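Local atomic coordinates of CocE/NonD family hydrolase (Staphylococcus aureus subsp. aureus COL, PDB entry 3III), a protein that probably hydrolyses ester or amide bonds as a CocE/NonD-family member of the alpha/beta-hydrolase clan, its natural substrate not being established. Residues A[206-211]-A[424-429]; A[452-457]-A[529-534]; A[413-416]-A[422-425]; A[462-467]-A[491-496]. One frame throughout, in Å; residues are numbered along the deposited sequence.

Contact 1 of 4, residues A[206-211]-A[424-429]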
loop_
_atom_site.group_PDB
_atom_site.type_symbol
_atom_site.label_atom_id
_atom_site.label_comp_id
_atom_site.label_asym_id
_atom_site.label_seq_id
_atom_site.Cartn_x
_atom_site.Cartn_y
_atom_site.Cartn_z
ATOM N N GLY A 206 14.161 -4.174 0.579
ATOM C CA GLY A 206 15.219 -5.185 0.718
ATOM C C GLY A 206 16.487 -4.635 1.310
ATOM O O GLY A 206 17.575 -5.160 1.078
ATOM N N GLY A 207 16.367 -3.582 2.130
ATOM C CA GLY A 207 17.564 -2.943 2.639
ATOM C C GLY A 207 18.147 -1.829 1.762
ATOM O O GLY A 207 19.114 -1.149 2.180
ATOM N N ILE A 208 17.628 -1.643 0.544
ATOM C CA ILE A 208 18.185 -0.598 -0.367
ATOM C C ILE A 208 17.334 0.668 -0.114
ATOM O O ILE A 208 16.116 0.616 -0.332
ATOM C CB ILE A 208 18.065 -0.996 -1.871
ATOM C CG1 ILE A 208 18.600 -2.403 -2.139
ATOM C CG2 ILE A 208 18.760 0.061 -2.805
ATOM C CD1 ILE A 208 18.349 -2.906 -3.632
ATOM N N PRO A 209 17.949 1.810 0.260
ATOM C CA PRO A 209 17.195 3.011 0.576
ATOM C C PRO A 209 16.445 3.608 -0.604
ATOM O O PRO A 209 16.982 3.692 -1.702
ATOM C CB PRO A 209 18.233 3.987 1.118
ATOM C CG PRO A 209 19.508 3.481 0.685
ATOM C CD PRO A 209 19.391 2.024 0.327
ATOM N N ASP A 210 15.197 3.989 -0.365
ATOM C CA ASP A 210 14.391 4.661 -1.370
ATOM C C ASP A 210 14.863 6.110 -1.386
ATOM O O ASP A 210 14.682 6.855 -0.424
ATOM C CB ASP A 210 12.934 4.579 -1.051
ATOM C CG ASP A 210 12.023 5.321 -2.104
ATOM O OD1 ASP A 210 12.558 5.810 -3.125
ATOM O OD2 ASP A 210 10.793 5.498 -1.836
ATOM N N THR A 211 15.431 6.515 -2.495
ATOM C CA THR A 211 15.906 7.885 -2.671
ATOM C C THR A 211 14.878 8.748 -3.451
ATOM O O THR A 211 15.093 9.964 -3.732
ATOM C CB THR A 211 17.213 7.882 -3.410
ATOM O OG1 THR A 211 17.028 7.335 -4.724
ATOM C CG2 THR A 211 18.262 7.115 -2.619
ATOM N N ASP A 424 23.493 -4.734 -4.727
ATOM C CA ASP A 424 22.102 -4.396 -4.780
ATOM C C ASP A 424 21.477 -5.117 -5.965
ATOM O O ASP A 424 21.823 -4.826 -7.108
ATOM C CB ASP A 424 21.921 -2.868 -4.898
ATOM C CG ASP A 424 22.213 -2.144 -3.572
ATOM O OD1 ASP A 424 21.997 -2.776 -2.525
ATOM O OD2 ASP A 424 22.579 -0.941 -3.573
ATOM N N LEU A 425 20.511 -6.013 -5.671
ATOM C CA LEU A 425 19.864 -6.826 -6.694
ATOM C C LEU A 425 18.404 -6.350 -6.871
ATOM O O LEU A 425 17.664 -6.144 -5.891
ATOM C CB LEU A 425 19.870 -8.296 -6.314
ATOM C CG LEU A 425 21.197 -9.032 -6.041
ATOM C CD1 LEU A 425 20.958 -10.473 -5.500
ATOM C CD2 LEU A 425 21.992 -9.086 -7.288
ATOM N N PHE A 426 18.051 -6.157 -8.131
ATOM C CA PHE A 426 16.755 -5.691 -8.554
ATOM C C PHE A 426 16.158 -6.831 -9.350
ATOM O O PHE A 426 16.724 -7.269 -10.343
ATOM C CB PHE A 426 16.910 -4.461 -9.443
ATOM C CG PHE A 426 17.429 -3.219 -8.706
ATOM C CD1 PHE A 426 16.598 -2.182 -8.418
ATOM C CD2 PHE A 426 18.764 -3.112 -8.321
ATOM C CE1 PHE A 426 17.032 -1.031 -7.709
ATOM C CE2 PHE A 426 19.226 -1.949 -7.649
ATOM C CZ PHE A 426 18.387 -0.904 -7.359
ATOM N N ALA A 427 15.060 -7.368 -8.859
ATOM C CA ALA A 427 14.343 -8.455 -9.529
ATOM C C ALA A 427 13.038 -7.986 -10.085
ATOM O O ALA A 427 12.354 -7.089 -9.538
ATOM C CB ALA A 427 14.123 -9.592 -8.605
ATOM N N GLY A 428 12.661 -8.610 -11.203
ATOM C CA GLY A 428 11.388 -8.404 -11.778
ATOM C C GLY A 428 10.799 -9.606 -12.474
ATOM O O GLY A 428 11.527 -10.477 -12.979
ATOM N N ILE A 429 9.465 -9.677 -12.433
ATOM C CA ILE A 429 8.707 -10.663 -13.205
ATOM C C ILE A 429 7.950 -9.911 -14.280
ATOM O O ILE A 429 7.246 -8.917 -13.974
ATOM C CB ILE A 429 7.689 -11.397 -12.336
ATOM C CG1 ILE A 429 8.385 -11.988 -11.110
ATOM C CG2 ILE A 429 6.902 -12.525 -13.183
ATOM C CD1 ILE A 429 9.532 -13.009 -11.469
#
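Ile208 lays its side chain along Asp424 and then reaches the ring of Phe426. Its CB faces the strand 424-429. The first branch, CG2, comes within 4.0 Å of Asp424 OD2. The other branch, CG1, lies closer, with Asp424 OD1 3.4 Å away, and the two side chains run past each other in opposite directions instead of meeting end on. From CG1 the chain runs out straight (chi2 174°), which lays the tip alongside the root of the aspartate, CD1 3.8 Å from Asp424 CB. The same methyl is 4.0 Å from the backbone Leu425 O. It finishes over one face of the Phe426 ring, towards the rim, with Phe426 CE2 4.2 Å from Ile208 CD1. No hydrogen bond joins the two segments; the carboxylate finds its polar partners elsewhere. Asp424 OD1 forms a salt bridge with Arg458, while OD2 is hydrogen-bonded to Val537 N and Thr536 OG1. The carboxylate is therefore held by three residues outside the contact as Ile208 packs on its carbon and oxygen atoms. This is a buried domain interface, in which the short hairpin 204-209 of the alpha/beta-hydrolase part packs on a strand of the C-terminal beta-sandwich, a domain of the galactose-binding-like clan.

Contact 2 of 4, residues A[452-457]-A[529-534]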
loop_
_atom_site.group_PDB
_atom_site.type_symbol
_atom_site.label_atom_id
_atom_site.label_comp_id
_atom_site.label_asym_id
_atom_site.label_seq_id
_atom_site.Cartn_x
_atom_site.Cartn_y
_atom_site.Cartn_z
ATOM N N VAL A 452 4.758 -7.400 -13.939
ATOM C CA VAL A 452 3.899 -8.300 -13.142
ATOM C C VAL A 452 4.195 -8.180 -11.659
ATOM O O VAL A 452 3.291 -7.998 -10.834
ATOM C CB VAL A 452 4.114 -9.750 -13.559
ATOM C CG1 VAL A 452 3.483 -10.802 -12.553
ATOM C CG2 VAL A 452 3.593 -10.001 -14.971
ATOM N N ALA A 453 5.458 -8.331 -11.320
ATOM C CA ALA A 453 5.921 -8.258 -9.921
ATOM C C ALA A 453 7.349 -7.712 -9.849
ATOM O O ALA A 453 8.151 -7.894 -10.753
ATOM C CB ALA A 453 5.833 -9.650 -9.266
ATOM N N THR A 454 7.637 -7.066 -8.730
ATOM C CA THR A 454 8.916 -6.478 -8.474
ATOM C C THR A 454 9.420 -6.915 -7.090
ATOM O O THR A 454 8.633 -7.085 -6.077
ATOM C CB THR A 454 8.762 -4.950 -8.628
ATOM O OG1 THR A 454 8.174 -4.680 -9.926
ATOM C CG2 THR A 454 10.115 -4.162 -8.509
ATOM N N GLY A 455 10.746 -7.013 -6.983
ATOM C CA GLY A 455 11.398 -7.162 -5.675
ATOM C C GLY A 455 12.848 -6.680 -5.653
ATOM O O GLY A 455 13.455 -6.498 -6.699
ATOM N N TRP A 456 13.390 -6.503 -4.453
ATOM C CA TRP A 456 14.737 -5.948 -4.242
ATOM C C TRP A 456 15.480 -6.621 -3.100
ATOM O O TRP A 456 14.875 -7.016 -2.092
ATOM C CB TRP A 456 14.637 -4.482 -3.865
ATOM C CG TRP A 456 13.934 -3.581 -4.818
ATOM C CD1 TRP A 456 14.525 -2.764 -5.754
ATOM C CD2 TRP A 456 12.543 -3.295 -4.865
ATOM N NE1 TRP A 456 13.579 -2.046 -6.415
ATOM C CE2 TRP A 456 12.351 -2.326 -5.881
ATOM C CE3 TRP A 456 11.433 -3.763 -4.157
ATOM C CZ2 TRP A 456 11.078 -1.821 -6.214
ATOM C CZ3 TRP A 456 10.184 -3.292 -4.499
ATOM C CH2 TRP A 456 10.025 -2.306 -5.528
ATOM N N LEU A 457 16.801 -6.702 -3.185
ATOM C CA LEU A 457 17.568 -7.090 -2.016
ATOM C C LEU A 457 19.010 -6.559 -2.048
ATOM O O LEU A 457 19.684 -6.701 -3.026
ATOM C CB LEU A 457 17.639 -8.608 -1.914
ATOM C CG LEU A 457 18.354 -9.165 -0.662
ATOM C CD1 LEU A 457 17.531 -8.832 0.625
ATOM C CD2 LEU A 457 18.632 -10.684 -0.806
ATOM N N THR A 529 7.571 10.941 -7.640
ATOM C CA THR A 529 6.407 10.207 -7.121
ATOM C C THR A 529 6.628 8.696 -7.039
ATOM O O THR A 529 5.922 8.022 -6.299
ATOM C CB THR A 529 5.130 10.454 -7.978
ATOM O OG1 THR A 529 5.403 10.057 -9.299
ATOM C CG2 THR A 529 4.712 11.917 -7.939
ATOM N N ARG A 530 7.615 8.180 -7.786
ATOM C CA ARG A 530 7.932 6.758 -7.740
ATOM C C ARG A 530 9.139 6.520 -6.835
ATOM O O ARG A 530 9.941 7.436 -6.577
ATOM C CB ARG A 530 8.142 6.274 -9.157
ATOM C CG ARG A 530 8.274 4.793 -9.335
ATOM C CD ARG A 530 8.368 4.442 -10.786
ATOM N NE ARG A 530 8.518 3.009 -10.892
ATOM C CZ ARG A 530 9.470 2.389 -11.572
ATOM N NH1 ARG A 530 10.332 3.060 -12.312
ATOM N NH2 ARG A 530 9.553 1.091 -11.511
ATOM N N TYR A 531 9.288 5.292 -6.323
ATOM C CA TYR A 531 10.574 4.917 -5.675
ATOM C C TYR A 531 11.723 5.169 -6.649
ATOM O O TYR A 531 11.512 5.120 -7.872
ATOM C CB TYR A 531 10.557 3.459 -5.145
ATOM C CG TYR A 531 10.112 2.446 -6.187
ATOM C CD1 TYR A 531 10.881 2.207 -7.321
ATOM C CD2 TYR A 531 8.900 1.757 -6.050
ATOM C CE1 TYR A 531 10.474 1.273 -8.290
ATOM C CE2 TYR A 531 8.477 0.819 -7.018
ATOM C CZ TYR A 531 9.256 0.599 -8.148
ATOM O OH TYR A 531 8.831 -0.380 -9.075
ATOM N N GLU A 532 12.895 5.510 -6.100
ATOM C CA GLU A 532 14.170 5.477 -6.812
ATOM C C GLU A 532 15.203 4.837 -5.876
ATOM O O GLU A 532 14.996 4.783 -4.642
ATOM C CB GLU A 532 14.582 6.884 -7.235
ATOM C CG GLU A 532 13.646 7.488 -8.259
ATOM C CD GLU A 532 13.995 8.925 -8.671
ATOM O OE1 GLU A 532 15.066 9.454 -8.319
ATOM O OE2 GLU A 532 13.139 9.527 -9.327
ATOM N N HIS A 533 16.285 4.331 -6.446
ATOM C CA HIS A 533 17.331 3.726 -5.645
ATOM C C HIS A 533 18.696 4.171 -6.166
ATOM O O HIS A 533 19.452 3.383 -6.714
ATOM C CB HIS A 533 17.148 2.176 -5.633
ATOM C CG HIS A 533 15.800 1.733 -5.119
ATOM N ND1 HIS A 533 14.730 1.482 -5.957
ATOM C CD2 HIS A 533 15.354 1.493 -3.871
ATOM C CE1 HIS A 533 13.680 1.142 -5.238
ATOM N NE2 HIS A 533 14.025 1.150 -3.970
ATOM N N GLU A 534 18.986 5.453 -6.020
ATOM C CA GLU A 534 20.180 6.029 -6.611
ATOM C C GLU A 534 21.403 5.965 -5.694
ATOM O O GLU A 534 22.487 6.400 -6.085
ATOM C CB GLU A 534 19.927 7.479 -7.014
ATOM C CG GLU A 534 18.808 7.656 -8.025
ATOM C CD GLU A 534 19.217 7.380 -9.429
ATOM O OE1 GLU A 534 20.270 7.864 -9.896
ATOM O OE2 GLU A 534 18.464 6.678 -10.099
HETATM O O HOH W 1 8.232 -2.333 -11.289
#
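Trp456 pushes the edge of its six-membered ring into the face of Tyr531, a T-shaped pair with planes at 81° and centroids 5.0 Å apart. Its CZ2 makes the closest touch of this pair, 3.6 Å from Tyr531 CZ. His533 approaches one face of the indole on the pyrrole side, where Trp456 NE1 and His533 CE1 are 3.4 Å apart; these rings meet obliquely, at 44°. On the indole's opposite face rests the methyl CG2 of Thr454, two residues back along the strand. The three rings form an aromatic cluster whose polar atoms are also tied down: Trp456 NE1 and His533 ND1 bond to the two carboxylate oxygens of Glu517, and His533 NE2 is hydrogen-bonded to His205 ND1. Tyr531 is backed by Arg530 CG over the centre of its far face. Arg530 runs out extended alongside the ring, and its NH2 donates to Tyr531 OH at 2.9 Å, the hydroxyl lying 28° out of the guanidinium plane. A water also donates to Tyr531 OH and is 2.7 Å from Thr454 OG1, bridging the segments; that OG1 is hydrogen-bonded to Gln451 NE2 as well. The cluster lies between strand 447-458 and the long loop joining strands 508-514 and 541-546, with Phe426 of the adjoining strand 424-432 against Trp456 and Ile208 of strand 208-209 touching both Trp456 and His533.

Contact 3 of 4, residues A[413-416]-A[422-425]; sequences LWVS and DMDL
Leu413 and Leu425 touch across the interior of the C-terminal beta-sandwich, where strands 408-417 and 424-432 belong to different sheets and are joined by a short connection. The contact is loose at this end, with Leu413 CD1 4.4 Å from Leu425 CD1. The next residue to face inwards is Val415, whose two methyls divide the work. Its CG1 meets the same Leu425 CD1 at 4.1 Å, the two side chains reaching toward each other tip to tip. Its CG2 lies 3.8 Å from the selenium of Met423, a selenomethionine that slides past the valine in the opposite direction. Ser416 turns its side chain away, where OG bonds to Tyr545 of the neighbouring strand 541-546, while its carbonyl O lies against the selenomethionine. Met423 runs out extended to its selenium and then bends (chi3 74°), which lays the terminal methyl beside Val415 and the carbonyl of Ser416. The start of this residue is steadied too: Met423 N donates to Asp422 OD1 at 2.8 Å, on the anti side and 30° out of the plane of a carboxylate that also salt-bridges Lys483. At the tip of the selenomethionine, Met423 CE packs 4.0 Å from Val415 CB and 3.5 Å from Ser416 O.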
loop_
_atom_site.group_PDB
_atom_site.type_symbol
_atom_site.label_atom_id
_atom_site.label_comp_id
_atom_site.label_asym_id
_atom_site.label_seq_id
_atom_site.Cartn_x
_atom_site.Cartn_y
_atom_site.Cartn_z
ATOM N N LEU A 413 18.611 -17.050 -5.631
ATOM C CA LEU A 413 19.823 -16.954 -6.433
ATOM C C LEU A 413 21.073 -17.283 -5.651
ATOM O O LEU A 413 21.157 -16.996 -4.454
ATOM C CB LEU A 413 19.991 -15.553 -7.053
ATOM C CG LEU A 413 18.831 -14.959 -7.845
ATOM C CD1 LEU A 413 19.057 -13.441 -8.064
ATOM C CD2 LEU A 413 18.574 -15.731 -9.176
ATOM N N TRP A 414 22.057 -17.848 -6.341
ATOM C CA TRP A 414 23.394 -17.887 -5.847
ATOM C C TRP A 414 24.254 -16.827 -6.556
ATOM O O TRP A 414 24.309 -16.770 -7.779
ATOM C CB TRP A 414 23.988 -19.289 -5.999
ATOM C CG TRP A 414 23.271 -20.329 -5.192
ATOM C CD1 TRP A 414 22.095 -20.952 -5.503
ATOM C CD2 TRP A 414 23.727 -20.922 -3.978
ATOM N NE1 TRP A 414 21.786 -21.875 -4.534
ATOM C CE2 TRP A 414 22.742 -21.846 -3.568
ATOM C CE3 TRP A 414 24.819 -20.689 -3.147
ATOM C CZ2 TRP A 414 22.865 -22.605 -2.417
ATOM C CZ3 TRP A 414 24.948 -21.434 -1.975
ATOM C CH2 TRP A 414 23.963 -22.377 -1.617
ATOM N N VAL A 415 24.920 -15.973 -5.772
ATOM C CA VAL A 415 25.509 -14.766 -6.314
ATOM C C VAL A 415 26.896 -14.503 -5.688
ATOM O O VAL A 415 27.196 -14.952 -4.549
ATOM C CB VAL A 415 24.591 -13.547 -6.063
ATOM C CG1 VAL A 415 23.169 -13.682 -6.697
ATOM C CG2 VAL A 415 24.518 -13.212 -4.551
ATOM N N SER A 416 27.754 -13.796 -6.440
ATOM C CA SER A 416 29.009 -13.282 -5.956
ATOM C C SER A 416 29.394 -12.028 -6.722
ATOM O O SER A 416 28.862 -11.764 -7.765
ATOM C CB SER A 416 30.146 -14.283 -6.129
ATOM O OG SER A 416 30.516 -14.375 -7.497
ATOM N N ASP A 422 29.457 -5.777 -1.448
ATOM C CA ASP A 422 27.992 -5.866 -1.347
ATOM C C ASP A 422 27.381 -5.736 -2.741
ATOM O O ASP A 422 28.042 -5.336 -3.711
ATOM C CB ASP A 422 27.518 -4.767 -0.405
ATOM C CG ASP A 422 26.178 -5.055 0.260
ATOM O OD1 ASP A 422 25.468 -5.992 -0.149
ATOM O OD2 ASP A 422 25.835 -4.312 1.211
HETATM N N MSE A 423 26.117 -6.126 -2.853
HETATM C CA MSE A 423 25.405 -6.087 -4.102
HETATM C C MSE A 423 23.968 -5.611 -3.862
HETATM O O MSE A 423 23.334 -6.029 -2.914
HETATM C CB MSE A 423 25.345 -7.487 -4.725
HETATM C CG MSE A 423 26.698 -8.100 -4.904
HETATM SE SE MSE A 423 26.532 -10.034 -5.301
HETATM C CE MSE A 423 25.896 -9.923 -7.222
ATOM N N ASP A 424 23.493 -4.734 -4.727
ATOM C CA ASP A 424 22.102 -4.396 -4.780
ATOM C C ASP A 424 21.477 -5.117 -5.965
ATOM O O ASP A 424 21.823 -4.826 -7.108
ATOM C CB ASP A 424 21.921 -2.868 -4.898
ATOM C CG ASP A 424 22.213 -2.144 -3.572
ATOM O OD1 ASP A 424 21.997 -2.776 -2.525
ATOM O OD2 ASP A 424 22.579 -0.941 -3.573
ATOM N N LEU A 425 20.511 -6.013 -5.671
ATOM C CA LEU A 425 19.864 -6.826 -6.694
ATOM C C LEU A 425 18.404 -6.350 -6.871
ATOM O O LEU A 425 17.664 -6.144 -5.891
ATOM C CB LEU A 425 19.870 -8.296 -6.314
ATOM C CG LEU A 425 21.197 -9.032 -6.041
ATOM C CD1 LEU A 425 20.958 -10.473 -5.500
ATOM C CD2 LEU A 425 21.992 -9.086 -7.288
#

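Contact 4 of 4, residues A[462-467]-A[491-496]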
loop_
_atom_site.group_PDB
_atom_site.type_symbol
_atom_site.label_atom_id
_atom_site.label_comp_id
_atom_site.label_asym_id
_atom_site.label_seq_id
_atom_site.Cartn_x
_atom_site.Cartn_y
_atom_site.Cartn_z
ATOM N N ARG A 462 20.892 -10.273 3.418
ATOM C CA ARG A 462 20.214 -11.527 3.021
ATOM C C ARG A 462 19.747 -12.475 4.138
ATOM O O ARG A 462 19.027 -13.459 3.873
ATOM C CB ARG A 462 21.156 -12.351 2.118
ATOM C CG ARG A 462 22.385 -12.865 2.835
ATOM C CD ARG A 462 23.408 -13.456 1.821
ATOM N NE ARG A 462 24.665 -13.878 2.473
ATOM C CZ ARG A 462 25.660 -13.067 2.839
ATOM N NH1 ARG A 462 25.618 -11.755 2.628
ATOM N NH2 ARG A 462 26.711 -13.581 3.420
ATOM N N GLU A 463 20.230 -12.296 5.346
ATOM C CA GLU A 463 19.998 -13.323 6.369
ATOM C C GLU A 463 18.498 -13.423 6.685
ATOM O O GLU A 463 17.839 -12.424 7.012
ATOM C CB GLU A 463 20.747 -12.995 7.681
ATOM C CG GLU A 463 20.531 -14.113 8.785
ATOM C CD GLU A 463 21.086 -13.761 10.178
ATOM O OE1 GLU A 463 21.310 -12.572 10.475
ATOM O OE2 GLU A 463 21.233 -14.679 11.008
ATOM N N LEU A 464 17.964 -14.630 6.553
ATOM C CA LEU A 464 16.532 -14.886 6.685
ATOM C C LEU A 464 16.095 -15.050 8.143
ATOM O O LEU A 464 16.816 -15.589 8.946
ATOM C CB LEU A 464 16.204 -16.182 5.887
ATOM C CG LEU A 464 16.299 -16.154 4.366
ATOM C CD1 LEU A 464 16.160 -17.557 3.751
ATOM C CD2 LEU A 464 15.227 -15.153 3.782
ATOM N N ASP A 465 14.922 -14.522 8.479
ATOM C CA ASP A 465 14.182 -14.874 9.686
ATOM C C ASP A 465 13.531 -16.205 9.381
ATOM O O ASP A 465 12.552 -16.306 8.610
ATOM C CB ASP A 465 13.096 -13.834 9.988
ATOM C CG ASP A 465 12.431 -14.051 11.308
ATOM O OD1 ASP A 465 12.113 -15.215 11.606
ATOM O OD2 ASP A 465 12.226 -13.045 12.063
ATOM N N GLN A 466 14.070 -17.238 9.976
ATOM C CA GLN A 466 13.617 -18.587 9.669
ATOM C C GLN A 466 12.163 -18.788 10.105
ATOM O O GLN A 466 11.403 -19.359 9.350
ATOM C CB GLN A 466 14.558 -19.632 10.297
ATOM C CG GLN A 466 15.943 -19.648 9.673
ATOM C CD GLN A 466 15.945 -20.031 8.177
ATOM O OE1 GLN A 466 14.990 -20.633 7.677
ATOM N NE2 GLN A 466 17.029 -19.673 7.456
ATOM N N GLU A 467 11.782 -18.290 11.283
ATOM C CA GLU A 467 10.414 -18.448 11.775
ATOM C C GLU A 467 9.419 -17.805 10.812
ATOM O O GLU A 467 8.436 -18.447 10.420
ATOM C CB GLU A 467 10.224 -17.830 13.168
ATOM C CG GLU A 467 11.215 -18.236 14.228
ATOM C CD GLU A 467 12.398 -17.259 14.333
ATOM O OE1 GLU A 467 13.377 -17.402 13.555
ATOM O OE2 GLU A 467 12.343 -16.358 15.211
ATOM N N PRO A 491 23.893 -17.711 -1.074
ATOM C CA PRO A 491 22.500 -17.907 -1.467
ATOM C C PRO A 491 21.652 -16.767 -0.958
ATOM O O PRO A 491 21.841 -16.363 0.198
ATOM C CB PRO A 491 22.109 -19.200 -0.734
ATOM C CG PRO A 491 23.002 -19.202 0.456
ATOM C CD PRO A 491 24.264 -18.604 0.042
ATOM N N VAL A 492 20.765 -16.251 -1.812
ATOM C CA VAL A 492 19.841 -15.178 -1.483
ATOM C C VAL A 492 18.464 -15.576 -1.933
ATOM O O VAL A 492 18.303 -16.339 -2.901
ATOM C CB VAL A 492 20.232 -13.833 -2.109
ATOM C CG1 VAL A 492 21.705 -13.422 -1.635
ATOM C CG2 VAL A 492 20.086 -13.884 -3.624
ATOM N N GLU A 493 17.481 -15.083 -1.222
ATOM C CA GLU A 493 16.077 -15.252 -1.610
ATOM C C GLU A 493 15.433 -13.902 -1.617
ATOM O O GLU A 493 15.451 -13.189 -0.597
ATOM C CB GLU A 493 15.355 -16.159 -0.633
ATOM C CG GLU A 493 15.941 -17.539 -0.666
ATOM C CD GLU A 493 15.298 -18.500 0.283
ATOM O OE1 GLU A 493 14.093 -18.395 0.564
ATOM O OE2 GLU A 493 16.023 -19.419 0.726
ATOM N N ILE A 494 14.924 -13.541 -2.789
ATOM C CA ILE A 494 14.366 -12.237 -3.054
ATOM C C ILE A 494 12.854 -12.312 -3.024
ATOM O O ILE A 494 12.237 -13.146 -3.734
ATOM C CB ILE A 494 14.843 -11.689 -4.396
ATOM C CG1 ILE A 494 16.376 -11.610 -4.408
ATOM C CG2 ILE A 494 14.311 -10.272 -4.661
ATOM C CD1 ILE A 494 16.956 -11.070 -5.761
ATOM N N GLU A 495 12.265 -11.461 -2.181
ATOM C CA GLU A 495 10.771 -11.309 -2.073
ATOM C C GLU A 495 10.172 -10.560 -3.298
ATOM O O GLU A 495 10.222 -9.335 -3.370
ATOM C CB GLU A 495 10.428 -10.559 -0.759
ATOM C CG GLU A 495 8.928 -10.347 -0.456
ATOM C CD GLU A 495 8.701 -9.524 0.812
ATOM O OE1 GLU A 495 9.656 -8.894 1.295
ATOM O OE2 GLU A 495 7.570 -9.537 1.375
ATOM N N LEU A 496 9.629 -11.302 -4.241
ATOM C CA LEU A 496 8.721 -10.695 -5.237
ATOM C C LEU A 496 7.371 -10.416 -4.523
ATOM O O LEU A 496 6.816 -11.281 -3.886
ATOM C CB LEU A 496 8.537 -11.566 -6.495
ATOM C CG LEU A 496 9.694 -11.727 -7.458
ATOM C CD1 LEU A 496 10.243 -10.395 -7.898
ATOM C CD2 LEU A 496 10.761 -12.605 -6.821
HETATM O O HOH W 2 18.147 -14.401 1.578
HETATM O O HOH W 3 23.507 -16.384 2.614
#
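Arg462 O accepts a hydrogen bond of 2.6 Å from a water, and that same water accepts one of 3.0 Å from Glu493 N, joining loop to strand without any direct bond. The setting is one side of the C-terminal beta-sandwich. Strand 490-503 pairs with strand 408-417 through Val492 and Ile494, so the N-H of Glu493 between them points the other way, where the loop 462-467 comes up and the water sits between them. A second water repeats the scheme further along: it takes the N-H of Arg462 NE, lying in the guanidinium plane at its edge, and donates to Pro491 O at 2.9 Å. Beyond it, Arg462 NH1 bonds to the carbonyls of Leu482 and Val459, so the guanidinium is fixed by two carbonyls as well as the water while its aliphatic part is left to pack. With CG set between the backbone N and the carbonyl carbon (chi1 67°) and the rest extended to NE, the arginine crosses Val492 at about a right angle. Val492 CG1 then sits against two of its carbons, 3.9 Å from both Arg462 CB and Arg462 CD. The other side-chain touch comes from Leu464, which crosses Glu493 in the same fashion. The glutamate is extended beyond CG and its OE1 is bonded to Asn410 of strand 408-417, which restrains the carboxylate. One methyl of the leucine rests against that group: Leu464 CD1 is 3.6 Å from Glu493 OE2 and 3.7 Å from Glu493 CD.

In the fold
Contacts 1 and 2 lie closest, their centres about 6 Å apart, and share neighbouring strands 424-432 and 447-458; together they bring the short hairpin at 204-209 of the hydrolase domain and the loop 529-534 onto one sheet of the C-terminal domain. Contact 3 shares Asp424 and Leu425 with contact 1, about 11 Å away, but turns to the sandwich interior. Contact 4, about 12 Å from contact 3, lies on the other sheet, where strands 408-417 and 490-503 pair. Along the chain, contacts 1 and 3 close before contact 2 opens, and contact 4 is nested inside contact 2. Strand 424-432 thus has the domain interface on one side and the sandwich core on the other.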